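Local coordinates for membrane-bound protease PH1510 (Pyrococcus horikoshii, PDB 6M4B), which cleaves proteins, including casein and a stomatin homolog, preferentially near hydrophobic or aromatic residues, this chain holding its N-terminal serine protease domain with the nucleophile replaced, at residues 24-27 / 28-32; 147-150 / 151-155. The protein carries 1 engineered substitution. One frame throughout, in Å; residues are numbered along the deposited sequence.

How the interactions relate
Both contacts are local, each formed within one helix and its continuation, and they lie on opposite sides of the centre of this ClpP-like domain. Their centres are 28 Å apart and their nearest atoms about 16 Å, so neither supports the other directly. Interaction 1 is a mid-helix segment of the beta-alpha-beta unit 9-16, 21-36, 41-47; the side chain of Tyr24 is about 9 Å from that of the substrate-binding Arg52. Interaction 2 ends helix 144-152 much nearer to catalysis: the Asp154 side chain is about 3 Å from that of the substrate-binding Arg107 and about 7 Å from that of Ala83, the engineered alanine at the nucleophile position.

Interaction 1: residues 24-27 / 28-32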
loop_
_atom_site.group_PDB
_atom_site.type_symbol
_atom_site.label_atom_id
_atom_site.label_comp_id
_atom_site.label_asym_id
_atom_site.label_seq_id
_atom_site.Cartn_x
_atom_site.Cartn_y
_atom_site.Cartn_z
ATOM N N TYR A 24 -12.628 0.493 -9.539
ATOM C CA TYR A 24 -11.342 -0.188 -9.741
ATOM C C TYR A 24 -11.202 -0.645 -11.177
ATOM O O TYR A 24 -10.213 -0.317 -11.806
ATOM C CB TYR A 24 -11.044 -1.369 -8.770
ATOM C CG TYR A 24 -9.760 -2.083 -9.159
ATOM C CD1 TYR A 24 -8.515 -1.562 -8.840
ATOM C CD2 TYR A 24 -9.788 -3.263 -9.918
ATOM C CE1 TYR A 24 -7.332 -2.208 -9.242
ATOM C CE2 TYR A 24 -8.618 -3.911 -10.317
ATOM C CZ TYR A 24 -7.388 -3.388 -9.977
ATOM O OH TYR A 24 -6.224 -4.043 -10.400
ATOM N N ASP A 25 -12.168 -1.427 -11.691
ATOM C CA ASP A 25 -12.070 -2.011 -13.078
ATOM C C ASP A 25 -11.904 -0.909 -14.149
ATOM O O ASP A 25 -11.140 -1.087 -15.096
ATOM C CB ASP A 25 -13.286 -2.875 -13.472
ATOM C CG ASP A 25 -13.448 -4.110 -12.625
ATOM O OD1 ASP A 25 -12.459 -4.747 -12.221
ATOM O OD2 ASP A 25 -14.607 -4.464 -12.377
ATOM N N GLN A 26 -12.573 0.227 -13.947
ATOM C CA GLN A 26 -12.408 1.388 -14.825
ATOM C C GLN A 26 -10.943 1.895 -14.837
ATOM O O GLN A 26 -10.347 1.952 -15.901
ATOM C CB GLN A 26 -13.342 2.512 -14.445
ATOM C CG GLN A 26 -14.825 2.164 -14.558
ATOM C CD GLN A 26 -15.695 3.338 -14.156
ATOM O OE1 GLN A 26 -16.213 3.401 -13.033
ATOM N NE2 GLN A 26 -15.784 4.327 -15.039
ATOM N N PHE A 27 -10.364 2.200 -13.664
ATOM C CA PHE A 27 -8.929 2.569 -13.562
ATOM C C PHE A 27 -8.059 1.489 -14.126
ATOM O O PHE A 27 -7.072 1.776 -14.828
ATOM C CB PHE A 27 -8.472 2.810 -12.103
ATOM C CG PHE A 27 -8.798 4.170 -11.549
ATOM C CD1 PHE A 27 -7.872 5.189 -11.606
ATOM C CD2 PHE A 27 -9.984 4.418 -10.915
ATOM C CE1 PHE A 27 -8.132 6.431 -11.044
ATOM C CE2 PHE A 27 -10.261 5.665 -10.361
ATOM C CZ PHE A 27 -9.321 6.670 -10.418
ATOM N N ASP A 28 -8.366 0.231 -13.814
ATOM C CA ASP A 28 -7.512 -0.853 -14.365
ATOM C C ASP A 28 -7.514 -0.840 -15.914
ATOM O O ASP A 28 -6.451 -0.975 -16.557
ATOM C CB ASP A 28 -7.942 -2.227 -13.855
ATOM C CG ASP A 28 -7.019 -3.346 -14.294
ATOM O OD1 ASP A 28 -5.801 -3.151 -14.454
ATOM O OD2 ASP A 28 -7.519 -4.485 -14.474
ATOM N N ARG A 29 -8.701 -0.682 -16.492
ATOM C CA ARG A 29 -8.839 -0.759 -17.954
ATOM C C ARG A 29 -8.135 0.428 -18.604
ATOM O O ARG A 29 -7.277 0.224 -19.470
ATOM C CB ARG A 29 -10.328 -0.825 -18.370
ATOM C CG ARG A 29 -10.591 -0.952 -19.873
ATOM C CD ARG A 29 -12.115 -1.088 -20.204
ATOM N NE ARG A 29 -12.389 -0.623 -21.578
ATOM C CZ ARG A 29 -12.648 0.641 -21.943
ATOM N NH1 ARG A 29 -12.878 0.915 -23.227
ATOM N NH2 ARG A 29 -12.679 1.635 -21.057
ATOM N N TYR A 30 -8.474 1.644 -18.155
ATOM C CA TYR A 30 -7.896 2.873 -18.714
ATOM C C TYR A 30 -6.353 2.899 -18.592
ATOM O O TYR A 30 -5.633 3.256 -19.521
ATOM C CB TYR A 30 -8.467 4.105 -18.016
ATOM C CG TYR A 30 -9.926 4.417 -18.275
ATOM C CD1 TYR A 30 -10.465 4.356 -19.560
ATOM C CD2 TYR A 30 -10.768 4.835 -17.238
ATOM C CE1 TYR A 30 -11.803 4.676 -19.801
ATOM C CE2 TYR A 30 -12.103 5.162 -17.465
ATOM C CZ TYR A 30 -12.622 5.073 -18.755
ATOM O OH TYR A 30 -13.948 5.393 -19.008
ATOM N N ILE A 31 -5.838 2.516 -17.440
ATOM C CA ILE A 31 -4.386 2.529 -17.243
ATOM C C ILE A 31 -3.742 1.438 -18.094
ATOM O O ILE A 31 -2.670 1.645 -18.666
ATOM C CB ILE A 31 -4.017 2.397 -15.741
ATOM C CG1 ILE A 31 -4.516 3.609 -14.962
ATOM C CG2 ILE A 31 -2.512 2.263 -15.549
ATOM C CD1 ILE A 31 -4.529 3.446 -13.453
ATOM N N THR A 32 -4.375 0.265 -18.176
ATOM C CA THR A 32 -3.786 -0.845 -18.966
ATOM C C THR A 32 -3.659 -0.439 -20.437
ATOM O O THR A 32 -2.591 -0.595 -21.063
ATOM C CB THR A 32 -4.589 -2.171 -18.848
ATOM O OG1 THR A 32 -4.728 -2.516 -17.466
ATOM C CG2 THR A 32 -3.840 -3.291 -19.541
#
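Tyr24 lays one face of its ring over Asp28, with CE2 of Tyr24 4.0 Å from CB of Asp28. Both side chains leave the backbone with CG opposite N (chi1 174° for Tyr24), which sets ring and carboxylate beside each other; their planes lie 21° apart. Asp28 OD1 forms a salt bridge with Arg62 of helix 53-64, which the Tyr24 ring also touches. Replacing Tyr24 by an alanine is likely to uncover CB of Asp28 and open a gap beside Arg62, leaving the ion pair less sheltered.

The buried face holds Phe27, Tyr30 and Ile31, packed against strands 9-16 and 41-47 and helix 53-64. Ile31 CD1 comes to the edge of the Phe27 ring, 4.2 Å from Phe27 CD1, and Tyr30 CD2 lies 3.2 Å from Gln26 O. The solvent side is looser: Asp25 is exposed, its OD1 5.4 Å from Asp28 OD2. Regular backbone bonds link successive turns, such as Tyr30 N to Gln26 O at 2.9 Å. This chemistry implies an amphipathic helix, apolar toward the sheet and tied to helix 53-64 by an aromatic-flanked ion pair, whose arginine would probably offset the mutual repulsion of the two aspartates.

Interaction 2: residues 147-150 / 151-155; sequences AEEF and ITKDL
This is a helix C-terminus: the last turns of helix 144-152 meet the residues that end it, before the chain enters strand 156-157. Glu148 O accepts two donors, Thr152 N at 3.0 Å, in the carbonyl plane, and Ile151 N at 2.8 Å, which sits 45° above it. Glu149 O is likewise gripped twice, by Lys153 N and by Leu155 N, which come from opposite faces of its plane. The bond from Leu155 N, 3.2 Å to Glu149 O, reaches back six residues and closes the end after Asp154 has left helical geometry with a positive phi of 56°. The same turn brings Asp154 CA to 3.3 Å from Phe150 O in a CA-H...O contact.

Side chains line the outside of this turn. Glu148 crosses Thr152, its CG 3.9 Å from Thr152 CG2; with chi1 of Thr152 at 58° the methyl stands beside the backbone N, while OG1 lies near CA of Glu149. Glu149 runs alongside Leu155, OE1 of Glu149 lying 3.7 Å from CD2 of Leu155. Lys153 extends in the same direction as Glu149, but its NZ is 4.7 Å from Glu149 OE2, so the opposite charges are near without touching. On the buried side Phe150 CD1 packs 4.2 Å from Leu155 CB.

Beyond the turn, Glu148 forms a salt bridge with Lys134 of helix 123-139, and Asp154 OD1 accepts the backbone N-H of the substrate-binding Arg107. Ile151 packs between helices 123-139 and 84-90, and Leu155 pairs through its backbone with Ala105, leading into strand 156-157, which runs antiparallel to strand 102-104.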
loop_
_atom_site.group_PDB
_atom_site.type_symbol
_atom_site.label_atom_id
_atom_site.label_comp_id
_atom_site.label_asym_id
_atom_site.label_seq_id
_atom_site.Cartn_x
_atom_site.Cartn_y
_atom_site.Cartn_z
ATOM N N ALA A 147 -2.324 16.312 5.138
ATOM C CA ALA A 147 -3.007 15.046 4.812
ATOM C C ALA A 147 -3.689 14.448 6.048
ATOM O O ALA A 147 -4.816 13.972 5.973
ATOM C CB ALA A 147 -2.051 14.035 4.185
ATOM N N GLU A 148 -2.990 14.468 7.172
ATOM C CA GLU A 148 -3.554 13.993 8.449
ATOM C C GLU A 148 -4.787 14.831 8.813
ATOM O O GLU A 148 -5.831 14.288 9.121
ATOM C CB GLU A 148 -2.513 14.056 9.576
ATOM C CG GLU A 148 -3.079 13.570 10.909
ATOM C CD GLU A 148 -2.062 13.464 12.055
ATOM O OE1 GLU A 148 -2.504 13.351 13.198
ATOM O OE2 GLU A 148 -0.849 13.526 11.863
ATOM N N GLU A 149 -4.692 16.147 8.666
ATOM C CA GLU A 149 -5.850 16.988 8.939
ATOM C C GLU A 149 -7.057 16.745 8.074
ATOM O O GLU A 149 -8.180 16.986 8.529
ATOM C CB GLU A 149 -5.484 18.452 8.954
ATOM C CG GLU A 149 -4.393 18.786 9.992
ATOM C CD GLU A 149 -3.998 20.246 9.968
ATOM O OE1 GLU A 149 -4.656 21.022 9.277
ATOM O OE2 GLU A 149 -3.073 20.633 10.676
ATOM N N PHE A 150 -6.888 16.252 6.852
ATOM C CA PHE A 150 -8.062 15.876 6.099
ATOM C C PHE A 150 -8.940 14.911 6.912
ATOM O O PHE A 150 -10.139 14.807 6.656
ATOM C CB PHE A 150 -7.731 15.161 4.765
ATOM C CG PHE A 150 -7.009 15.993 3.728
ATOM C CD1 PHE A 150 -7.136 17.378 3.666
ATOM C CD2 PHE A 150 -6.162 15.354 2.795
ATOM C CE1 PHE A 150 -6.485 18.118 2.698
ATOM C CE2 PHE A 150 -5.507 16.088 1.810
ATOM C CZ PHE A 150 -5.688 17.474 1.744
ATOM N N ILE A 151 -8.312 14.108 7.759
ATOM C CA ILE A 151 -9.007 13.147 8.579
ATOM C C ILE A 151 -9.366 13.804 9.918
ATOM O O ILE A 151 -10.530 13.826 10.285
ATOM C CB ILE A 151 -8.159 11.857 8.819
ATOM C CG1 ILE A 151 -8.087 11.025 7.556
ATOM C CG2 ILE A 151 -8.718 10.997 9.956
ATOM C CD1 ILE A 151 -7.200 9.808 7.654
ATOM N N THR A 152 -8.368 14.309 10.645
ATOM C CA THR A 152 -8.593 14.686 12.042
ATOM C C THR A 152 -9.491 15.930 12.186
ATOM O O THR A 152 -10.160 16.078 13.185
ATOM C CB THR A 152 -7.294 14.970 12.767
ATOM O OG1 THR A 152 -6.595 16.020 12.075
ATOM C CG2 THR A 152 -6.439 13.681 12.886
ATOM N N LYS A 153 -9.473 16.818 11.191
ATOM C CA LYS A 153 -10.283 18.030 11.160
ATOM C C LYS A 153 -11.335 17.974 10.073
ATOM O O LYS A 153 -12.133 18.874 9.945
ATOM C CB LYS A 153 -9.351 19.228 10.979
ATOM C CG LYS A 153 -8.580 19.466 12.246
ATOM C CD LYS A 153 -7.517 20.545 12.260
ATOM C CE LYS A 153 -6.599 20.311 13.465
ATOM N NZ LYS A 153 -6.087 21.551 14.135
ATOM N N ASP A 154 -11.380 16.905 9.298
ATOM C CA ASP A 154 -12.230 16.870 8.102
ATOM C C ASP A 154 -11.915 18.048 7.138
ATOM O O ASP A 154 -12.773 18.525 6.403
ATOM C CB ASP A 154 -13.724 16.832 8.509
ATOM C CG ASP A 154 -14.569 16.106 7.505
ATOM O OD1 ASP A 154 -14.069 15.142 6.889
ATOM O OD2 ASP A 154 -15.752 16.479 7.298
ATOM N N LEU A 155 -10.664 18.492 7.167
ATOM C CA LEU A 155 -10.203 19.592 6.354
ATOM C C LEU A 155 -10.440 19.312 4.859
ATOM O O LEU A 155 -10.234 18.210 4.367
ATOM C CB LEU A 155 -8.741 19.850 6.622
ATOM C CG LEU A 155 -8.119 21.060 5.920
ATOM C CD1 LEU A 155 -8.718 22.365 6.407
ATOM C CD2 LEU A 155 -6.590 21.069 6.083
#